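Local coordinates for protein Old Yellow Enzyme (Pichia, PDB 6AGZ) that binds flavin mononucleotide and, as an old yellow enzyme, probably uses the reduced flavin to carry out asymmetric reduction of enone compounds, at residues L25-R36 and D336-T347; L128-Y137 and N151-Q160. All blocks are in the same frame, centred on the assembly; numbering follows the deposited sequence.

Contact 1: L25-R36 and D336-T347; sequences LKNRLVFPPTTR and DRTLIGCSRYFT. With FMN (flavin mononucleotide), chain C.
Arg28 meets Asp336 end-on: NH1 and NH2 both donate to OD1, NH2 at 2.9 Å, with OD1 in the guanidinium plane but approached from above the carboxylate plane. The Arg28 chain, extended from CG to NE, carries the guanidinium there; Lys16 forms a second salt bridge to OD1, and water 1 links Arg28 NH1 to Thr338 O. Farther along, Ser343 OG donates to Thr34 OG1 (2.7 Å), which in turn donates to Pro32 O. Between these ends the backbones pair in parallel: Ile340 N to Arg28 O (2.9 Å, 175° at the hydrogen), Val30 N to Ile340 O, and Cys342 N to Val30 O (3.0 Å). Leu339 CD2 packs on Arg28 CB, and Val30 CG2 on Leu339 CB. The rings of Phe31 and Phe346 overlap obliquely, centroids 4.6 Å apart and planes at 36°. Beyond the strands both segments hold the flavin mononucleotide: Thr35 OG1 donates to flavin O4, while Ser343 N and Arg344 N, NE and NH2 bind the phosphate, Arg344 NE reaching O3P at 2.9 Å. First strand 29-31 against last strand 338-341 closes the eight-stranded TIM barrel, with its cofactor at the C-terminal ends of both strands.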
loop_
_atom_site.group_PDB
_atom_site.type_symbol
_atom_site.label_atom_id
_atom_site.label_comp_id
_atom_site.label_asym_id
_atom_site.label_seq_id
_atom_site.Cartn_x
_atom_site.Cartn_y
_atom_site.Cartn_z
ATOM N N LEU A 25 -29.376 5.916 4.487
ATOM C CA LEU A 25 -29.397 5.060 5.663
ATOM C C LEU A 25 -29.593 5.892 6.924
ATOM O O LEU A 25 -28.961 6.941 7.102
ATOM C CB LEU A 25 -28.099 4.260 5.772
ATOM C CG LEU A 25 -27.695 3.375 4.591
ATOM C CD1 LEU A 25 -26.385 2.664 4.890
ATOM C CD2 LEU A 25 -28.789 2.372 4.265
ATOM N N LYS A 26 -30.469 5.405 7.807
ATOM C CA LYS A 26 -30.745 6.089 9.064
ATOM C C LYS A 26 -29.599 5.949 10.058
ATOM O O LYS A 26 -29.444 6.809 10.932
ATOM C CB LYS A 26 -32.041 5.549 9.672
ATOM C CG LYS A 26 -32.563 6.329 10.869
ATOM C CD LYS A 26 -33.886 5.757 11.360
ATOM C CE LYS A 26 -34.377 6.479 12.604
ATOM N NZ LYS A 26 -35.673 5.928 13.090
ATOM N N ASN A 27 -28.788 4.899 9.939
ATOM C CA ASN A 27 -27.623 4.716 10.791
ATOM C C ASN A 27 -26.489 4.140 9.952
ATOM O O ASN A 27 -26.628 3.917 8.745
ATOM C CB ASN A 27 -27.947 3.826 12.002
ATOM C CG ASN A 27 -28.411 2.429 11.611
ATOM O OD1 ASN A 27 -27.775 1.743 10.809
ATOM N ND2 ASN A 27 -29.528 2.000 12.187
ATOM N N ARG A 28 -25.353 3.896 10.606
ATOM C CA ARG A 28 -24.171 3.359 9.944
ATOM C C ARG A 28 -23.777 1.999 10.509
ATOM O O ARG A 28 -22.633 1.564 10.343
ATOM C CB ARG A 28 -23.017 4.359 10.044
ATOM C CG ARG A 28 -23.460 5.766 9.672
ATOM C CD ARG A 28 -22.328 6.772 9.616
ATOM N NE ARG A 28 -22.850 8.109 9.346
ATOM C CZ ARG A 28 -22.098 9.190 9.166
ATOM N NH1 ARG A 28 -20.777 9.098 9.224
ATOM N NH2 ARG A 28 -22.669 10.362 8.925
ATOM N N LEU A 29 -24.711 1.322 11.172
ATOM C CA LEU A 29 -24.524 -0.051 11.618
ATOM C C LEU A 29 -25.002 -0.993 10.521
ATOM O O LEU A 29 -26.121 -0.850 10.016
ATOM C CB LEU A 29 -25.294 -0.303 12.916
ATOM C CG LEU A 29 -25.386 -1.747 13.413
ATOM C CD1 LEU A 29 -24.030 -2.247 13.890
ATOM C CD2 LEU A 29 -26.426 -1.866 14.516
ATOM N N VAL A 30 -24.157 -1.951 10.154
ATOM C CA VAL A 30 -24.411 -2.834 9.024
ATOM C C VAL A 30 -24.402 -4.277 9.504
ATOM O O VAL A 30 -23.567 -4.662 10.330
ATOM C CB VAL A 30 -23.373 -2.629 7.901
ATOM C CG1 VAL A 30 -23.653 -3.560 6.728
ATOM C CG2 VAL A 30 -23.360 -1.179 7.446
ATOM N N PHE A 31 -25.344 -5.067 8.991
ATOM C CA PHE A 31 -25.322 -6.516 9.129
ATOM C C PHE A 31 -24.535 -7.078 7.952
ATOM O O PHE A 31 -25.063 -7.162 6.835
ATOM C CB PHE A 31 -26.742 -7.086 9.161
ATOM C CG PHE A 31 -26.805 -8.565 9.440
ATOM C CD1 PHE A 31 -25.736 -9.229 10.021
ATOM C CD2 PHE A 31 -27.940 -9.292 9.116
ATOM C CE1 PHE A 31 -25.798 -10.587 10.275
ATOM C CE2 PHE A 31 -28.008 -10.649 9.368
ATOM C CZ PHE A 31 -26.937 -11.297 9.947
ATOM N N PRO A 32 -23.277 -7.459 8.154
ATOM C CA PRO A 32 -22.455 -7.945 7.043
ATOM C C PRO A 32 -22.989 -9.267 6.523
ATOM O O PRO A 32 -23.812 -9.914 7.187
ATOM C CB PRO A 32 -21.063 -8.112 7.678
ATOM C CG PRO A 32 -21.130 -7.387 8.996
ATOM C CD PRO A 32 -22.550 -7.495 9.432
ATOM N N PRO A 33 -22.562 -9.694 5.335
ATOM C CA PRO A 33 -23.003 -10.999 4.825
ATOM C C PRO A 33 -22.609 -12.114 5.782
ATOM O O PRO A 33 -21.453 -12.222 6.190
ATOM C CB PRO A 33 -22.277 -11.119 3.480
ATOM C CG PRO A 33 -21.134 -10.156 3.568
ATOM C CD PRO A 33 -21.640 -9.025 4.403
ATOM N N THR A 34 -23.590 -12.936 6.152
ATOM C CA THR A 34 -23.379 -14.001 7.128
ATOM C C THR A 34 -24.061 -15.266 6.625
ATOM O O THR A 34 -25.293 -15.356 6.631
ATOM C CB THR A 34 -23.909 -13.602 8.505
ATOM O OG1 THR A 34 -23.363 -12.330 8.875
ATOM C CG2 THR A 34 -23.509 -14.637 9.545
ATOM N N THR A 35 -23.260 -16.239 6.203
ATOM C CA THR A 35 -23.784 -17.496 5.685
ATOM C C THR A 35 -24.377 -18.329 6.816
ATOM O O THR A 35 -23.742 -18.521 7.857
ATOM C CB THR A 35 -22.672 -18.271 4.980
ATOM O OG1 THR A 35 -22.281 -17.575 3.788
ATOM C CG2 THR A 35 -23.135 -19.674 4.623
ATOM N N ARG A 36 -25.596 -18.831 6.607
ATOM C CA ARG A 36 -26.295 -19.615 7.620
ATOM C C ARG A 36 -26.853 -20.940 7.120
ATOM O O ARG A 36 -27.163 -21.801 7.952
ATOM C CB ARG A 36 -27.446 -18.801 8.232
ATOM C CG ARG A 36 -27.027 -17.464 8.826
ATOM C CD ARG A 36 -25.993 -17.635 9.928
ATOM N NE ARG A 36 -26.451 -18.539 10.978
ATOM C CZ ARG A 36 -27.251 -18.179 11.977
ATOM N NH1 ARG A 36 -27.688 -16.930 12.063
ATOM N NH2 ARG A 36 -27.615 -19.070 12.890
ATOM N N ASP A 336 -16.558 10.912 7.991
ATOM C CA ASP A 336 -17.990 10.938 7.727
ATOM C C ASP A 336 -18.403 9.940 6.649
ATOM O O ASP A 336 -19.469 10.095 6.044
ATOM C CB ASP A 336 -18.417 12.354 7.334
ATOM C CG ASP A 336 -19.869 12.638 7.659
ATOM O OD1 ASP A 336 -20.351 12.159 8.707
ATOM O OD2 ASP A 336 -20.527 13.344 6.866
ATOM N N ARG A 337 -17.585 8.913 6.397
ATOM C CA ARG A 337 -17.863 7.959 5.328
ATOM C C ARG A 337 -17.670 6.510 5.769
ATOM O O ARG A 337 -17.511 5.629 4.919
ATOM C CB ARG A 337 -16.994 8.257 4.098
ATOM C CG ARG A 337 -15.496 8.443 4.373
ATOM C CD ARG A 337 -14.749 7.114 4.447
ATOM N NE ARG A 337 -13.299 7.280 4.506
ATOM C CZ ARG A 337 -12.468 6.937 3.527
ATOM N NH1 ARG A 337 -12.939 6.403 2.409
ATOM N NH2 ARG A 337 -11.162 7.123 3.666
ATOM N N THR A 338 -17.693 6.237 7.070
ATOM C CA THR A 338 -17.356 4.921 7.595
ATOM C C THR A 338 -18.592 4.232 8.156
ATOM O O THR A 338 -19.281 4.784 9.021
ATOM C CB THR A 338 -16.280 5.023 8.679
ATOM O OG1 THR A 338 -15.089 5.588 8.119
ATOM C CG2 THR A 338 -15.964 3.646 9.244
ATOM N N LEU A 339 -18.864 3.029 7.659
ATOM C CA LEU A 339 -19.875 2.138 8.205
ATOM C C LEU A 339 -19.202 1.079 9.071
ATOM O O LEU A 339 -18.059 0.688 8.826
ATOM C CB LEU A 339 -20.674 1.462 7.088
ATOM C CG LEU A 339 -21.299 2.356 6.015
ATOM C CD1 LEU A 339 -21.957 1.510 4.936
ATOM C CD2 LEU A 339 -22.303 3.317 6.627
ATOM N N ILE A 340 -19.922 0.615 10.089
ATOM C CA ILE A 340 -19.413 -0.387 11.020
ATOM C C ILE A 340 -20.287 -1.627 10.906
ATOM O O ILE A 340 -21.503 -1.561 11.131
ATOM C CB ILE A 340 -19.385 0.133 12.465
ATOM C CG1 ILE A 340 -18.436 1.328 12.581
ATOM C CG2 ILE A 340 -18.964 -0.974 13.417
ATOM C CD1 ILE A 340 -16.977 0.974 12.383
ATOM N N GLY A 341 -19.672 -2.753 10.557
ATOM C CA GLY A 341 -20.376 -4.014 10.416
ATOM C C GLY A 341 -20.169 -4.907 11.634
ATOM O O GLY A 341 -19.053 -5.038 12.133
ATOM N N CYS A 342 -21.262 -5.502 12.100
ATOM C CA CYS A 342 -21.238 -6.445 13.217
ATOM C C CYS A 342 -22.038 -7.674 12.808
ATOM O O CYS A 342 -23.261 -7.596 12.647
ATOM C CB CYS A 342 -21.808 -5.815 14.488
ATOM S SG CYS A 342 -21.026 -4.255 14.963
ATOM N N SER A 343 -21.353 -8.808 12.641
ATOM C CA SER A 343 -21.975 -10.021 12.114
ATOM C C SER A 343 -22.365 -11.006 13.212
ATOM O O SER A 343 -23.540 -11.364 13.338
ATOM C CB SER A 343 -21.028 -10.702 11.115
ATOM O OG SER A 343 -21.454 -12.023 10.826
ATOM N N ARG A 344 -21.392 -11.447 14.015
ATOM C CA ARG A 344 -21.641 -12.544 14.946
ATOM C C ARG A 344 -22.668 -12.165 16.006
ATOM O O ARG A 344 -23.532 -12.976 16.359
ATOM C CB ARG A 344 -20.326 -12.991 15.588
ATOM C CG ARG A 344 -19.471 -13.848 14.663
ATOM C CD ARG A 344 -18.109 -14.171 15.258
ATOM N NE ARG A 344 -17.185 -13.043 15.170
ATOM C CZ ARG A 344 -15.886 -13.123 15.446
ATOM N NH1 ARG A 344 -15.357 -14.278 15.826
ATOM N NH2 ARG A 344 -15.117 -12.048 15.339
ATOM N N TYR A 345 -22.602 -10.936 16.517
ATOM C CA TYR A 345 -23.593 -10.503 17.494
ATOM C C TYR A 345 -24.939 -10.179 16.861
ATOM O O TYR A 345 -25.956 -10.201 17.561
ATOM C CB TYR A 345 -23.078 -9.297 18.279
ATOM C CG TYR A 345 -22.148 -9.686 19.403
ATOM C CD1 TYR A 345 -22.640 -10.268 20.563
ATOM C CD2 TYR A 345 -20.779 -9.482 19.301
ATOM C CE1 TYR A 345 -21.798 -10.633 21.593
ATOM C CE2 TYR A 345 -19.927 -9.844 20.327
ATOM C CZ TYR A 345 -20.441 -10.418 21.469
ATOM O OH TYR A 345 -19.595 -10.778 22.493
ATOM N N PHE A 346 -24.973 -9.886 15.561
ATOM C CA PHE A 346 -26.254 -9.675 14.898
ATOM C C PHE A 346 -27.026 -10.981 14.757
ATOM O O PHE A 346 -28.260 -10.966 14.688
ATOM C CB PHE A 346 -26.041 -9.028 13.531
ATOM C CG PHE A 346 -26.985 -7.895 13.241
ATOM C CD1 PHE A 346 -28.324 -7.982 13.584
ATOM C CD2 PHE A 346 -26.529 -6.737 12.631
ATOM C CE1 PHE A 346 -29.191 -6.935 13.321
ATOM C CE2 PHE A 346 -27.391 -5.689 12.363
ATOM C CZ PHE A 346 -28.724 -5.790 12.708
ATOM N N THR A 347 -26.320 -12.114 14.720
ATOM C CA THR A 347 -26.996 -13.405 14.623
ATOM C C THR A 347 -27.792 -13.711 15.886
ATOM O O THR A 347 -28.891 -14.275 15.813
ATOM C CB THR A 347 -25.979 -14.516 14.356
ATOM O OG1 THR A 347 -25.100 -14.645 15.481
ATOM C CG2 THR A 347 -25.161 -14.203 13.110
HETATM N N1 FMN C . -18.369 -12.806 5.131
HETATM C C2 FMN C . -18.673 -12.714 3.785
HETATM O O2 FMN C . -18.134 -11.853 3.090
HETATM N N3 FMN C . -19.575 -13.588 3.215
HETATM C C4 FMN C . -20.179 -14.554 3.991
HETATM O O4 FMN C . -20.986 -15.337 3.491
HETATM C C4A FMN C . -19.876 -14.647 5.343
HETATM N N5 FMN C . -20.480 -15.613 6.114
HETATM C C5A FMN C . -20.187 -15.709 7.456
HETATM C C6 FMN C . -20.801 -16.688 8.227
HETATM C C7 FMN C . -20.510 -16.793 9.581
HETATM C C7M FMN C . -21.176 -17.847 10.411
HETATM C C8 FMN C . -19.603 -15.920 10.166
HETATM C C8M FMN C . -19.288 -16.032 11.628
HETATM C C9 FMN C . -18.988 -14.943 9.394
HETATM C C9A FMN C . -19.278 -14.832 8.037
HETATM N N10 FMN C . -18.666 -13.862 7.263
HETATM C C10 FMN C . -18.966 -13.770 5.916
HETATM C "C1'" FMN C . -17.692 -12.903 7.886
HETATM C "C2'" FMN C . -18.499 -11.752 8.493
HETATM O "O2'" FMN C . -19.197 -11.082 7.465
HETATM C "C3'" FMN C . -17.642 -10.756 9.273
HETATM O "O3'" FMN C . -16.728 -10.122 8.406
HETATM C "C4'" FMN C . -16.894 -11.448 10.409
HETATM O "O4'" FMN C . -17.782 -12.276 11.125
HETATM C "C5'" FMN C . -16.279 -10.444 11.375
HETATM O "O5'" FMN C . -17.280 -9.573 11.851
HETATM P P FMN C . -17.782 -9.675 13.378
HETATM O O1P FMN C . -16.583 -9.616 14.295
HETATM O O2P FMN C . -18.710 -8.527 13.691
HETATM O O3P FMN C . -18.514 -10.981 13.568
HETATM O O HOH W 1 -18.885 7.358 9.529
HETATM O O HOH W 2 -29.620 -16.408 14.180
#

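Contact 2: L128-Y137 and N151-Q160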
loop_
_atom_site.group_PDB
_atom_site.type_symbol
_atom_site.label_atom_id
_atom_site.label_comp_id
_atom_site.label_asym_id
_atom_site.label_seq_id
_atom_site.Cartn_x
_atom_site.Cartn_y
_atom_site.Cartn_z
ATOM N N LEU A 128 -21.612 -30.482 -12.603
ATOM C CA LEU A 128 -20.788 -29.301 -12.791
ATOM C C LEU A 128 -19.330 -29.594 -12.455
ATOM O O LEU A 128 -19.040 -30.376 -11.545
ATOM C CB LEU A 128 -21.289 -28.144 -11.919
ATOM C CG LEU A 128 -22.690 -27.631 -12.254
ATOM C CD1 LEU A 128 -23.265 -26.843 -11.090
ATOM C CD2 LEU A 128 -22.656 -26.782 -13.515
ATOM N N PRO A 129 -18.394 -28.983 -13.175
ATOM C CA PRO A 129 -16.974 -29.172 -12.871
ATOM C C PRO A 129 -16.545 -28.356 -11.657
ATOM O O PRO A 129 -17.297 -27.555 -11.100
ATOM C CB PRO A 129 -16.274 -28.681 -14.143
ATOM C CG PRO A 129 -17.226 -27.695 -14.729
ATOM C CD PRO A 129 -18.600 -28.216 -14.416
ATOM N N PHE A 130 -15.297 -28.582 -11.258
ATOM C CA PHE A 130 -14.689 -27.971 -10.079
ATOM C C PHE A 130 -13.596 -27.031 -10.573
ATOM O O PHE A 130 -12.529 -27.483 -11.001
ATOM C CB PHE A 130 -14.145 -29.060 -9.156
ATOM C CG PHE A 130 -13.669 -28.565 -7.823
ATOM C CD1 PHE A 130 -14.404 -27.638 -7.102
ATOM C CD2 PHE A 130 -12.501 -29.063 -7.273
ATOM C CE1 PHE A 130 -13.963 -27.199 -5.867
ATOM C CE2 PHE A 130 -12.057 -28.629 -6.041
ATOM C CZ PHE A 130 -12.789 -27.699 -5.336
ATOM N N LEU A 131 -13.862 -25.729 -10.523
ATOM C CA LEU A 131 -13.077 -24.745 -11.255
ATOM C C LEU A 131 -12.274 -23.848 -10.320
ATOM O O LEU A 131 -12.611 -23.660 -9.148
ATOM C CB LEU A 131 -13.989 -23.890 -12.142
ATOM C CG LEU A 131 -14.868 -24.688 -13.107
ATOM C CD1 LEU A 131 -15.737 -23.766 -13.946
ATOM C CD2 LEU A 131 -14.015 -25.585 -13.993
ATOM N N ALA A 132 -11.208 -23.282 -10.875
ATOM C CA ALA A 132 -10.278 -22.419 -10.159
ATOM C C ALA A 132 -9.400 -21.714 -11.192
ATOM O O ALA A 132 -9.354 -22.136 -12.353
ATOM C CB ALA A 132 -9.413 -23.224 -9.173
ATOM N N PRO A 133 -8.711 -20.632 -10.803
ATOM C CA PRO A 133 -7.762 -20.016 -11.747
ATOM C C PRO A 133 -6.672 -20.972 -12.198
ATOM O O PRO A 133 -6.338 -21.013 -13.389
ATOM C CB PRO A 133 -7.193 -18.830 -10.952
ATOM C CG PRO A 133 -7.486 -19.143 -9.521
ATOM C CD PRO A 133 -8.792 -19.874 -9.544
ATOM N N SER A 134 -6.113 -21.751 -11.276
ATOM C CA SER A 134 -5.132 -22.773 -11.600
ATOM C C SER A 134 -5.537 -24.080 -10.936
ATOM O O SER A 134 -6.267 -24.095 -9.941
ATOM C CB SER A 134 -3.721 -22.363 -11.158
ATOM O OG SER A 134 -3.311 -21.172 -11.808
ATOM N N ALA A 135 -5.050 -25.188 -11.497
ATOM C CA ALA A 135 -5.398 -26.524 -11.013
ATOM C C ALA A 135 -4.621 -26.818 -9.729
ATOM O O ALA A 135 -3.684 -27.618 -9.687
ATOM C CB ALA A 135 -5.128 -27.569 -12.086
ATOM N N LEU A 136 -5.039 -26.145 -8.659
ATOM C CA LEU A 136 -4.403 -26.262 -7.357
ATOM C C LEU A 136 -5.473 -26.308 -6.277
ATOM O O LEU A 136 -6.498 -25.630 -6.380
ATOM C CB LEU A 136 -3.449 -25.090 -7.089
ATOM C CG LEU A 136 -2.309 -24.852 -8.081
ATOM C CD1 LEU A 136 -1.586 -23.560 -7.746
ATOM C CD2 LEU A 136 -1.339 -26.024 -8.085
ATOM N N TYR A 137 -5.230 -27.115 -5.250
ATOM C CA TYR A 137 -6.105 -27.200 -4.092
ATOM C C TYR A 137 -5.529 -26.372 -2.951
ATOM O O TYR A 137 -4.317 -26.157 -2.870
ATOM C CB TYR A 137 -6.281 -28.653 -3.644
ATOM C CG TYR A 137 -6.796 -29.575 -4.726
ATOM C CD1 TYR A 137 -8.160 -29.742 -4.932
ATOM C CD2 TYR A 137 -5.920 -30.284 -5.539
ATOM C CE1 TYR A 137 -8.636 -30.584 -5.917
ATOM C CE2 TYR A 137 -6.387 -31.129 -6.527
ATOM C CZ TYR A 137 -7.746 -31.277 -6.711
ATOM O OH TYR A 137 -8.217 -32.117 -7.696
ATOM N N ASN A 151 -14.336 -35.514 -9.227
ATOM C CA ASN A 151 -14.495 -34.160 -9.760
ATOM C C ASN A 151 -13.253 -33.368 -9.354
ATOM O O ASN A 151 -13.260 -32.646 -8.355
ATOM C CB ASN A 151 -15.786 -33.526 -9.238
ATOM C CG ASN A 151 -16.289 -32.406 -10.122
ATOM O OD1 ASN A 151 -15.880 -32.276 -11.276
ATOM N ND2 ASN A 151 -17.191 -31.591 -9.586
ATOM N N GLU A 152 -12.192 -33.493 -10.145
ATOM C CA GLU A 152 -10.914 -32.879 -9.817
ATOM C C GLU A 152 -10.855 -31.448 -10.338
ATOM O O GLU A 152 -11.512 -31.097 -11.322
ATOM C CB GLU A 152 -9.760 -33.709 -10.384
ATOM C CG GLU A 152 -9.522 -35.010 -9.621
ATOM C CD GLU A 152 -8.501 -35.915 -10.284
ATOM O OE1 GLU A 152 -8.828 -37.095 -10.533
ATOM O OE2 GLU A 152 -7.375 -35.447 -10.556
ATOM N N VAL A 153 -10.058 -30.622 -9.659
ATOM C CA VAL A 153 -10.031 -29.194 -9.951
ATOM C C VAL A 153 -9.466 -28.960 -11.345
ATOM O O VAL A 153 -8.585 -29.693 -11.817
ATOM C CB VAL A 153 -9.227 -28.439 -8.877
ATOM C CG1 VAL A 153 -7.738 -28.741 -8.991
ATOM C CG2 VAL A 153 -9.489 -26.941 -8.960
ATOM N N GLN A 154 -9.994 -27.948 -12.027
ATOM C CA GLN A 154 -9.578 -27.618 -13.381
ATOM C C GLN A 154 -9.293 -26.128 -13.477
ATOM O O GLN A 154 -10.005 -25.309 -12.887
ATOM C CB GLN A 154 -10.651 -28.005 -14.408
ATOM C CG GLN A 154 -11.205 -29.409 -14.238
ATOM C CD GLN A 154 -11.976 -29.881 -15.455
ATOM O OE1 GLN A 154 -11.606 -29.587 -16.591
ATOM N NE2 GLN A 154 -13.059 -30.614 -15.222
ATOM N N ALA A 155 -8.242 -25.783 -14.218
ATOM C CA ALA A 155 -7.979 -24.385 -14.525
ATOM C C ALA A 155 -9.012 -23.884 -15.523
ATOM O O ALA A 155 -9.249 -24.516 -16.557
ATOM C CB ALA A 155 -6.566 -24.217 -15.082
ATOM N N MET A 156 -9.637 -22.751 -15.206
ATOM C CA MET A 156 -10.714 -22.237 -16.039
ATOM C C MET A 156 -10.213 -21.900 -17.437
ATOM O O MET A 156 -9.141 -21.313 -17.609
ATOM C CB MET A 156 -11.336 -20.995 -15.398
ATOM C CG MET A 156 -12.047 -21.258 -14.085
ATOM S SD MET A 156 -12.900 -19.793 -13.473
ATOM C CE MET A 156 -14.103 -19.550 -14.770
ATOM N N THR A 157 -10.994 -22.289 -18.439
ATOM C CA THR A 157 -10.732 -21.865 -19.802
ATOM C C THR A 157 -11.165 -20.413 -19.984
ATOM O O THR A 157 -11.823 -19.820 -19.126
ATOM C CB THR A 157 -11.464 -22.767 -20.797
ATOM O OG1 THR A 157 -12.878 -22.598 -20.645
ATOM C CG2 THR A 157 -11.109 -24.227 -20.557
ATOM N N LEU A 158 -10.775 -19.831 -21.121
ATOM C CA LEU A 158 -11.246 -18.490 -21.453
ATOM C C LEU A 158 -12.765 -18.453 -21.552
ATOM O O LEU A 158 -13.407 -17.498 -21.093
ATOM C CB LEU A 158 -10.609 -18.021 -22.761
ATOM C CG LEU A 158 -9.257 -17.314 -22.653
ATOM C CD1 LEU A 158 -8.547 -17.307 -23.996
ATOM C CD2 LEU A 158 -9.451 -15.895 -22.144
ATOM N N GLU A 159 -13.360 -19.498 -22.135
ATOM C CA GLU A 159 -14.811 -19.557 -22.264
ATOM C C GLU A 159 -15.488 -19.594 -20.901
ATOM O O GLU A 159 -16.511 -18.931 -20.689
ATOM C CB GLU A 159 -15.213 -20.775 -23.097
ATOM C CG GLU A 159 -16.708 -21.054 -23.119
ATOM C CD GLU A 159 -17.520 -19.893 -23.665
ATOM O OE1 GLU A 159 -16.995 -19.133 -24.506
ATOM O OE2 GLU A 159 -18.688 -19.740 -23.248
ATOM N N GLN A 160 -14.934 -20.361 -19.960
ATOM C CA GLN A 160 -15.522 -20.425 -18.626
ATOM C C GLN A 160 -15.404 -19.094 -17.894
ATOM O O GLN A 160 -16.274 -18.755 -17.085
ATOM C CB GLN A 160 -14.868 -21.547 -17.818
ATOM C CG GLN A 160 -15.214 -22.941 -18.321
ATOM C CD GLN A 160 -14.411 -24.032 -17.638
ATOM O OE1 GLN A 160 -13.225 -23.864 -17.358
ATOM N NE2 GLN A 160 -15.059 -25.159 -17.366
HETATM O O HOH W 3 -13.902 -30.896 -12.464
HETATM O O HOH W 4 -6.450 -33.888 -8.563
#
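A small beta-alpha-beta unit apart from the barrel sheet brings strands 130-132 and 153-155 side by side in parallel, with helix 140-148 making the crossover. Gln154 N donates to Phe130 O (2.8 Å) and Met156 N to Ala132 O (2.9 Å), whereas Ala132 N to Gln154 O is weak. At one end Asn151 ND2 reaches Leu128 O within the carbonyl plane; CG lies opposite the backbone N about chi1 (-158°), which swings the amide across to the loop leading into strand 130-132, and ND2 also bonds to Pro120 O. Water 3 joins Asn151 OD1, Glu152 O, Phe130 N and Gln154 NE2, tying both backbones to two side-chain amides.

Val153 is wedged among Tyr137, Ala132, Phe130 and Ala135. Its CG1 lies over one face of the Tyr137 ring, 3.7 Å from the centroid, in a CH-pi contact, while Val153 CG2 meets Ala132 CB, and Val153 CB lies 3.7 Å from Phe130 CD2. Tyr137 OH accepts from Val153 N (3.1 Å, 168° at the hydrogen), and water 4 connects the hydroxyl to Glu152 OE2. A leucine in place of Tyr137 would probably leave Val153 N without its acceptor, cut the water link to Glu152 and take away the ring face on which Val153 CG1 rests. On the side of Leu131, CD2 packs on Gln160 NE2 (3.6 Å) and CB on Met156 CG. That glutamine is positioned by a capping box, Thr157 N to Gln160 OE1 (2.9 Å) and Gln160 N to Thr157 OG1, at the start of helix 158-179.

The short strand pairing, one bond of it weak, is thus supplemented by the Asn151 amide, the Tyr137 hydroxyl and water 3, which serve further backbone groups, while water 4 ties in the Glu152 carboxylate beside a compact apolar patch centred on Val153.

Contact 1 is buried and nearer the centre of the chain (about 11 Å between centres, against 23 Å for contact 2), whereas contact 2 is only partly buried and lies on the opposite side of that centre; their nearest atoms are about 16 Å apart. They share no strand or helix, although 128-137 and 151-160 fall within the long loop that contact 1 closes. Both pair parallel strands, but contact 1 joins the first and last strands of the barrel across some 300 residues, and contact 2 spans a single short crossover. Charge marks the first, in a salt bridge at one end and arginine on phosphate at the other; contact 2 has no salt bridge between its segments and uses amides, a phenol and waters, one held by a carboxylate.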